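Long-range contact in D-alanyl-D-alanine carboxypeptidase DacD (Escherichia coli, PDB 5FSR), which removes the terminal D-alanine from peptidoglycan precursors as a penicillin-binding serine DD-carboxypeptidase, taking part in bacterial cell wall biogenesis: residues 101-113 with 125-137. Residues are numbered along the deposited sequence; the frame is centred on the assembly and turned at random.
Sequences PVFVGSSLMFLKE and GLIVDSGNDACVA
Asp133, in the first turn of helix 132-143, takes the backbone NH groups of Met109, Phe110 and Leu111, one buried carboxylate holding a loop that lacks regular structure. Its OD1 receives Met109 N at 2.9 Å on the syn lone pair, almost straight at 174°, while OD2 takes Leu111 N at 3.2 Å on its anti side and a weak, bent bond from Phe110 N. With chi1 at 53°, CG lies between the backbone N and carbonyl carbon of Asp133, which turns the carboxylate out to the NH groups of 109-111 yet keeps OD1 near its own helix, where Ala134 N bonds to it from above the carboxylate plane. A water bridges Leu111 O and Asp133 OD2.

Nearer the catalytic centre, Asn132 N meets Ser107 O at 3.0 Å, and Asn132 ND2 gives a bond to Ser106 OG close to the amide plane. Ser106 OG in turn donates to Phe103 O, across a type II turn. Ser107 OG reaches Ser130 O at 2.5 Å, from above the carbonyl plane. Ser130-Gly131-Asn132 is the SxN motif of penicillin-binding proteins: Ser130 and Gly131 lie between helices 119-127 and 132-143, Gly131 is the N-cap, and Asn132 begins the second helix. Ser130, probably an active-site residue as in relatives, hydrogen-bonds Lys67 through OG.

Carbon contacts extend the interface. Phe103 CE1 meets Asn132 CB at 3.7 Å, ring and amide nearly parallel while the two side chains run past each other in opposite directions; the ring edge meets Val136 CG2, with CZ 3.8 Å away. The extended Met109 chain brings SD to Gly125 CA and Ala134 CB, whereas Leu111 CD1 rests by Ala134 CA.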
ATOM      1  N   PRO A 101      28.750  -5.739   5.717  1.00 54.83           N
ATOM      2  CA  PRO A 101      28.377  -4.813   6.793  1.00 54.90           C
ATOM      3  C   PRO A 101      27.059  -4.069   6.568  1.00 52.54           C
ATOM      4  O   PRO A 101      26.417  -3.680   7.546  1.00 53.05           O
ATOM      5  CB  PRO A 101      29.555  -3.822   6.848  1.00 57.37           C
ATOM      6  CG  PRO A 101      30.481  -4.198   5.741  1.00 57.90           C
ATOM      7  CD  PRO A 101      30.184  -5.612   5.385  1.00 56.76           C
ATOM      8  N   VAL A 102      26.676  -3.866   5.307  1.00 50.08           N
ATOM      9  CA  VAL A 102      25.371  -3.282   4.971  1.00 47.91           C
ATOM     10  C   VAL A 102      24.261  -3.981   5.770  1.00 46.62           C
ATOM     11  O   VAL A 102      23.364  -3.301   6.271  1.00 46.90           O
ATOM     12  CB  VAL A 102      25.075  -3.255   3.435  1.00 46.46           C
ATOM     13  CG1 VAL A 102      25.029  -4.652   2.831  1.00 45.58           C
ATOM     14  CG2 VAL A 102      23.779  -2.507   3.120  1.00 45.18           C
ATOM     15  N   PHE A 103      24.348  -5.309   5.937  1.00 45.81           N
ATOM     16  CA  PHE A 103      23.256  -6.109   6.543  1.00 44.23           C
ATOM     17  C   PHE A 103      23.202  -6.255   8.083  1.00 45.46           C
ATOM     18  O   PHE A 103      22.109  -6.411   8.629  1.00 43.91           O
ATOM     19  CB  PHE A 103      23.198  -7.523   5.922  1.00 43.25           C
ATOM     20  CG  PHE A 103      22.869  -7.546   4.445  1.00 41.33           C
ATOM     21  CD1 PHE A 103      21.797  -6.862   3.955  1.00 39.57           C
ATOM     22  CD2 PHE A 103      23.628  -8.301   3.559  1.00 41.67           C
ATOM     23  CE1 PHE A 103      21.500  -6.886   2.612  1.00 38.44           C
ATOM     24  CE2 PHE A 103      23.335  -8.327   2.213  1.00 40.43           C
ATOM     25  CZ  PHE A 103      22.267  -7.614   1.740  1.00 38.71           C
ATOM     26  N   VAL A 104      24.339  -6.233   8.789  1.00 47.78           N
ATOM     27  CA  VAL A 104      24.342  -6.696  10.203  1.00 49.25           C
ATOM     28  C   VAL A 104      23.415  -5.814  11.067  1.00 48.96           C
ATOM     29  O   VAL A 104      23.438  -4.575  10.972  1.00 49.51           O
ATOM     30  CB  VAL A 104      25.754  -6.804  10.812  1.00 51.95           C
ATOM     31  CG1 VAL A 104      25.672  -6.920  12.329  1.00 54.01           C
ATOM     32  CG2 VAL A 104      26.514  -7.990  10.226  1.00 52.46           C
ATOM     33  N   GLY A 105      22.574  -6.462  11.877  1.00 48.19           N
ATOM     34  CA  GLY A 105      21.566  -5.753  12.682  1.00 47.60           C
ATOM     35  C   GLY A 105      20.200  -5.739  12.031  1.00 44.69           C
ATOM     36  O   GLY A 105      19.178  -5.706  12.723  1.00 45.23           O
ATOM     37  N   SER A 106      20.186  -5.792  10.699  1.00 41.95           N
ATOM     38  CA  SER A 106      18.971  -5.728   9.909  1.00 38.68           C
ATOM     39  C   SER A 106      18.288  -7.081   9.872  1.00 37.24           C
ATOM     40  O   SER A 106      18.860  -8.097  10.300  1.00 38.15           O
ATOM     41  CB  SER A 106      19.303  -5.315   8.472  1.00 37.31           C
ATOM     42  OG  SER A 106      19.621  -6.454   7.658  1.00 36.58           O
ATOM     43  N   SER A 107      17.069  -7.073   9.332  1.00 34.66           N
ATOM     44  CA  SER A 107      16.215  -8.252   9.251  1.00 33.55           C
ATOM     45  C   SER A 107      16.568  -9.090   8.020  1.00 32.04           C
ATOM     46  O   SER A 107      16.837  -8.548   6.940  1.00 30.86           O
ATOM     47  CB  SER A 107      14.738  -7.837   9.228  1.00 32.69           C
ATOM     48  OG  SER A 107      14.469  -6.960   8.145  1.00 31.49           O
ATOM     49  N   LEU A 108      16.544 -10.418   8.185  1.00 31.78           N
ATOM     50  CA  LEU A 108      17.068 -11.338   7.176  1.00 30.78           C
ATOM     51  C   LEU A 108      16.179 -12.577   6.989  1.00 30.12           C
ATOM     52  O   LEU A 108      15.452 -12.993   7.904  1.00 31.05           O
ATOM     53  CB  LEU A 108      18.486 -11.751   7.567  1.00 32.29           C
ATOM     54  CG  LEU A 108      19.593 -10.677   7.599  1.00 32.80           C
ATOM     55  CD1 LEU A 108      20.830 -11.239   8.270  1.00 34.79           C
ATOM     56  CD2 LEU A 108      19.953 -10.163   6.213  1.00 31.62           C
ATOM     57  N   MET A 109      16.206 -13.133   5.782  1.00 28.57           N
ATOM     58  CA  MET A 109      15.689 -14.471   5.516  1.00 28.35           C
ATOM     59  C   MET A 109      16.726 -15.540   5.884  1.00 29.72           C
ATOM     60  O   MET A 109      16.383 -16.724   6.038  1.00 30.38           O
ATOM     61  CB  MET A 109      15.370 -14.568   4.024  1.00 26.98           C
ATOM     62  CG  MET A 109      14.560 -15.763   3.584  1.00 26.85           C
ATOM     63  SD  MET A 109      14.207 -15.595   1.834  1.00 25.39           S
ATOM     64  CE  MET A 109      13.323 -17.119   1.641  1.00 26.05           C
ATOM     65  N   PHE A 110      17.994 -15.116   5.966  1.00 30.13           N
ATOM     66  CA  PHE A 110      19.148 -15.977   6.290  1.00 31.66           C
ATOM     67  C   PHE A 110      19.385 -16.967   5.153  1.00 31.47           C
ATOM     68  O   PHE A 110      19.397 -18.189   5.340  1.00 32.61           O
ATOM     69  CB  PHE A 110      19.025 -16.673   7.658  1.00 33.32           C
ATOM     70  CG  PHE A 110      18.954 -15.725   8.819  1.00 33.86           C
ATOM     71  CD1 PHE A 110      20.060 -14.983   9.186  1.00 34.70           C
ATOM     72  CD2 PHE A 110      17.793 -15.590   9.571  1.00 34.00           C
ATOM     73  CE1 PHE A 110      20.013 -14.105  10.270  1.00 35.58           C
ATOM     74  CE2 PHE A 110      17.731 -14.693  10.656  1.00 34.77           C
ATOM     75  CZ  PHE A 110      18.843 -13.949  11.002  1.00 35.50           C
ATOM     76  N   LEU A 111      19.579 -16.391   3.972  1.00 30.21           N
ATOM     77  CA  LEU A 111      19.972 -17.122   2.777  1.00 30.19           C
ATOM     78  C   LEU A 111      21.488 -17.314   2.786  1.00 31.44           C
ATOM     79  O   LEU A 111      22.214 -16.480   3.292  1.00 31.71           O
ATOM     80  CB  LEU A 111      19.591 -16.301   1.537  1.00 28.68           C
ATOM     81  CG  LEU A 111      18.142 -15.970   1.274  1.00 27.40           C
ATOM     82  CD1 LEU A 111      18.039 -15.013   0.096  1.00 26.36           C
ATOM     83  CD2 LEU A 111      17.307 -17.220   1.030  1.00 27.65           C
ATOM     84  N   LYS A 112      21.953 -18.394   2.184  1.00 32.39           N
ATOM     85  CA  LYS A 112      23.387 -18.656   2.035  1.00 33.80           C
ATOM     86  C   LYS A 112      23.729 -18.718   0.552  1.00 33.56           C
ATOM     87  O   LYS A 112      22.927 -19.160  -0.246  1.00 32.77           O
ATOM     88  CB  LYS A 112      23.774 -19.937   2.744  1.00 35.56           C
ATOM     89  CG  LYS A 112      25.254 -20.269   2.665  1.00 37.21           C
ATOM     90  N   GLU A 113      24.909 -18.218   0.184  1.00 34.44           N
ATOM     91  CA  GLU A 113      25.427 -18.396  -1.179  1.00 34.86           C
ATOM     92  C   GLU A 113      25.326 -19.854  -1.643  1.00 35.60           C
ATOM     93  O   GLU A 113      25.677 -20.779  -0.912  1.00 36.66           O
ATOM     94  CB  GLU A 113      26.873 -17.918  -1.285  1.00 36.29           C
ATOM     95  CG  GLU A 113      27.525 -18.186  -2.642  1.00 37.10           C
ATOM     96  CD  GLU A 113      28.953 -17.686  -2.719  1.00 38.47           C
ATOM     97  OE1 GLU A 113      29.540 -17.429  -1.666  1.00 39.43           O
ATOM     98  OE2 GLU A 113      29.474 -17.543  -3.839  1.00 39.06           O
ATOM     99  N   GLY A 125      10.158 -14.212   2.134  1.00 24.78           N
ATOM    100  CA  GLY A 125      11.256 -13.638   2.923  1.00 24.98           C
ATOM    101  C   GLY A 125      11.282 -12.112   2.951  1.00 23.88           C
ATOM    102  O   GLY A 125      11.551 -11.503   3.975  1.00 23.83           O
ATOM    103  N   LEU A 126      11.057 -11.506   1.795  1.00 23.16           N
ATOM    104  CA  LEU A 126      10.876 -10.037   1.651  1.00 22.65           C
ATOM    105  C   LEU A 126       9.737  -9.523   2.533  1.00 22.78           C
ATOM    106  O   LEU A 126       9.898  -8.599   3.308  1.00 22.93           O
ATOM    107  CB  LEU A 126      10.565  -9.694   0.186  1.00 22.01           C
ATOM    108  CG  LEU A 126      10.090  -8.274  -0.201  1.00 21.41           C
ATOM    109  CD1 LEU A 126      11.259  -7.322  -0.157  1.00 21.67           C
ATOM    110  CD2 LEU A 126       9.465  -8.256  -1.575  1.00 20.96           C
ATOM    111  N   ILE A 127       8.593 -10.174   2.440  1.00 23.34           N
ATOM    112  CA  ILE A 127       7.352  -9.637   2.976  1.00 23.70           C
ATOM    113  C   ILE A 127       7.258  -9.991   4.456  1.00 25.21           C
ATOM    114  O   ILE A 127       7.180  -9.091   5.333  1.00 25.21           O
ATOM    115  CB  ILE A 127       6.160 -10.117   2.153  1.00 23.34           C
ATOM    116  CG1 ILE A 127       6.180  -9.370   0.814  1.00 22.53           C
ATOM    117  CG2 ILE A 127       4.863  -9.835   2.885  1.00 23.80           C
ATOM    118  CD1 ILE A 127       5.178  -9.834  -0.215  1.00 22.33           C
ATOM    119  N   VAL A 128       7.326 -11.294   4.733  1.00 26.24           N
ATOM    120  CA  VAL A 128       7.103 -11.787   6.081  1.00 27.56           C
ATOM    121  C   VAL A 128       8.302 -11.490   6.993  1.00 28.25           C
ATOM    122  O   VAL A 128       8.118 -11.036   8.140  1.00 29.60           O
ATOM    123  CB  VAL A 128       6.725 -13.275   6.087  1.00 28.60           C
ATOM    124  CG1 VAL A 128       6.519 -13.754   7.515  1.00 30.37           C
ATOM    125  CG2 VAL A 128       5.469 -13.524   5.251  1.00 28.18           C
ATOM    126  N   ASP A 129       9.516 -11.733   6.500  1.00 27.96           N
ATOM    127  CA  ASP A 129      10.734 -11.434   7.294  1.00 28.64           C
ATOM    128  C   ASP A 129      11.250 -10.021   7.111  1.00 27.52           C
ATOM    129  O   ASP A 129      12.096  -9.605   7.888  1.00 28.44           O
ATOM    130  CB  ASP A 129      11.901 -12.404   7.002  1.00 29.13           C
ATOM    131  CG  ASP A 129      11.538 -13.842   7.233  1.00 30.19           C
ATOM    132  OD1 ASP A 129      10.510 -14.066   7.892  1.00 30.66           O
ATOM    133  OD2 ASP A 129      12.279 -14.748   6.748  1.00 30.51           O
ATOM    134  N   SER A 130      10.803  -9.321   6.073  1.00 25.76           N
ATOM    135  CA  SER A 130      11.394  -8.038   5.676  1.00 25.23           C
ATOM    136  C   SER A 130      12.878  -8.233   5.353  1.00 25.15           C
ATOM    137  O   SER A 130      13.715  -7.470   5.803  1.00 25.73           O
ATOM    138  CB  SER A 130      11.175  -6.929   6.738  1.00 26.08           C
ATOM    139  OG  SER A 130      11.656  -5.673   6.234  1.00 26.23           O
ATOM    140  N   GLY A 131      13.174  -9.268   4.562  1.00 24.43           N
ATOM    141  CA  GLY A 131      14.538  -9.789   4.401  1.00 24.67           C
ATOM    142  C   GLY A 131      15.312  -8.951   3.437  1.00 23.97           C
ATOM    143  O   GLY A 131      14.937  -8.831   2.246  1.00 23.12           O
ATOM    144  N   ASN A 132      16.374  -8.331   3.939  1.00 24.34           N
ATOM    145  CA  ASN A 132      17.212  -7.470   3.111  1.00 24.11           C
ATOM    146  C   ASN A 132      18.035  -8.281   2.105  1.00 24.12           C
ATOM    147  O   ASN A 132      18.196  -7.871   0.957  1.00 23.75           O
ATOM    148  CB  ASN A 132      18.060  -6.539   3.979  1.00 25.20           C
ATOM    149  CG  ASN A 132      17.211  -5.525   4.718  1.00 24.99           C
ATOM    150  OD1 ASN A 132      16.417  -4.809   4.105  1.00 23.88           O
ATOM    151  ND2 ASN A 132      17.353  -5.461   6.021  1.00 26.14           N
ATOM    152  N   ASP A 133      18.535  -9.426   2.549  1.00 24.65           N
ATOM    153  CA  ASP A 133      19.154 -10.415   1.682  1.00 24.80           C
ATOM    154  C   ASP A 133      18.254 -10.847   0.533  1.00 23.59           C
ATOM    155  O   ASP A 133      18.700 -10.912  -0.619  1.00 23.50           O
ATOM    156  CB  ASP A 133      19.673 -11.644   2.503  1.00 25.97           C
ATOM    157  CG  ASP A 133      18.607 -12.276   3.413  1.00 25.90           C
ATOM    158  OD1 ASP A 133      17.441 -11.784   3.485  1.00 24.74           O
ATOM    159  OD2 ASP A 133      18.948 -13.269   4.072  1.00 26.95           O
ATOM    160  N   ALA A 134      16.983 -11.106   0.845  1.00 22.83           N
ATOM    161  CA  ALA A 134      15.994 -11.493  -0.167  1.00 21.96           C
ATOM    162  C   ALA A 134      15.785 -10.433  -1.259  1.00 21.26           C
ATOM    163  O   ALA A 134      15.565 -10.761  -2.425  1.00 21.05           O
ATOM    164  CB  ALA A 134      14.692 -11.824   0.510  1.00 21.57           C
ATOM    165  N   CYS A 135      15.874  -9.159  -0.878  1.00 21.24           N
ATOM    166  CA  CYS A 135      15.741  -8.027  -1.815  1.00 20.93           C
ATOM    167  C   CYS A 135      16.879  -8.082  -2.826  1.00 21.48           C
ATOM    168  O   CYS A 135      16.673  -7.990  -4.029  1.00 21.01           O
ATOM    169  CB  CYS A 135      15.780  -6.664  -1.085  1.00 21.02           C
ATOM    170  SG  CYS A 135      14.382  -6.279   0.009  1.00 20.69           S
ATOM    171  N   VAL A 136      18.087  -8.234  -2.312  1.00 22.48           N
ATOM    172  CA  VAL A 136      19.249  -8.291  -3.205  1.00 23.47           C
ATOM    173  C   VAL A 136      19.135  -9.453  -4.212  1.00 23.45           C
ATOM    174  O   VAL A 136      19.408  -9.262  -5.396  1.00 23.76           O
ATOM    175  CB  VAL A 136      20.538  -8.379  -2.408  1.00 24.70           C
ATOM    176  CG1 VAL A 136      21.729  -8.703  -3.315  1.00 25.84           C
ATOM    177  CG2 VAL A 136      20.739  -7.064  -1.648  1.00 24.98           C
ATOM    178  N   ALA A 137      18.705 -10.620  -3.737  1.00 23.24           N
ATOM    179  CA  ALA A 137      18.644 -11.809  -4.585  1.00 23.62           C
ATOM    180  C   ALA A 137      17.560 -11.680  -5.650  1.00 23.08           C
ATOM    181  O   ALA A 137      17.767 -12.108  -6.811  1.00 23.62           O
ATOM    182  CB  ALA A 137      18.439 -13.056  -3.755  1.00 23.84           C
TER
HETATM  183  O   HOH W   1      22.019 -14.007   4.134  1.00 16.59           O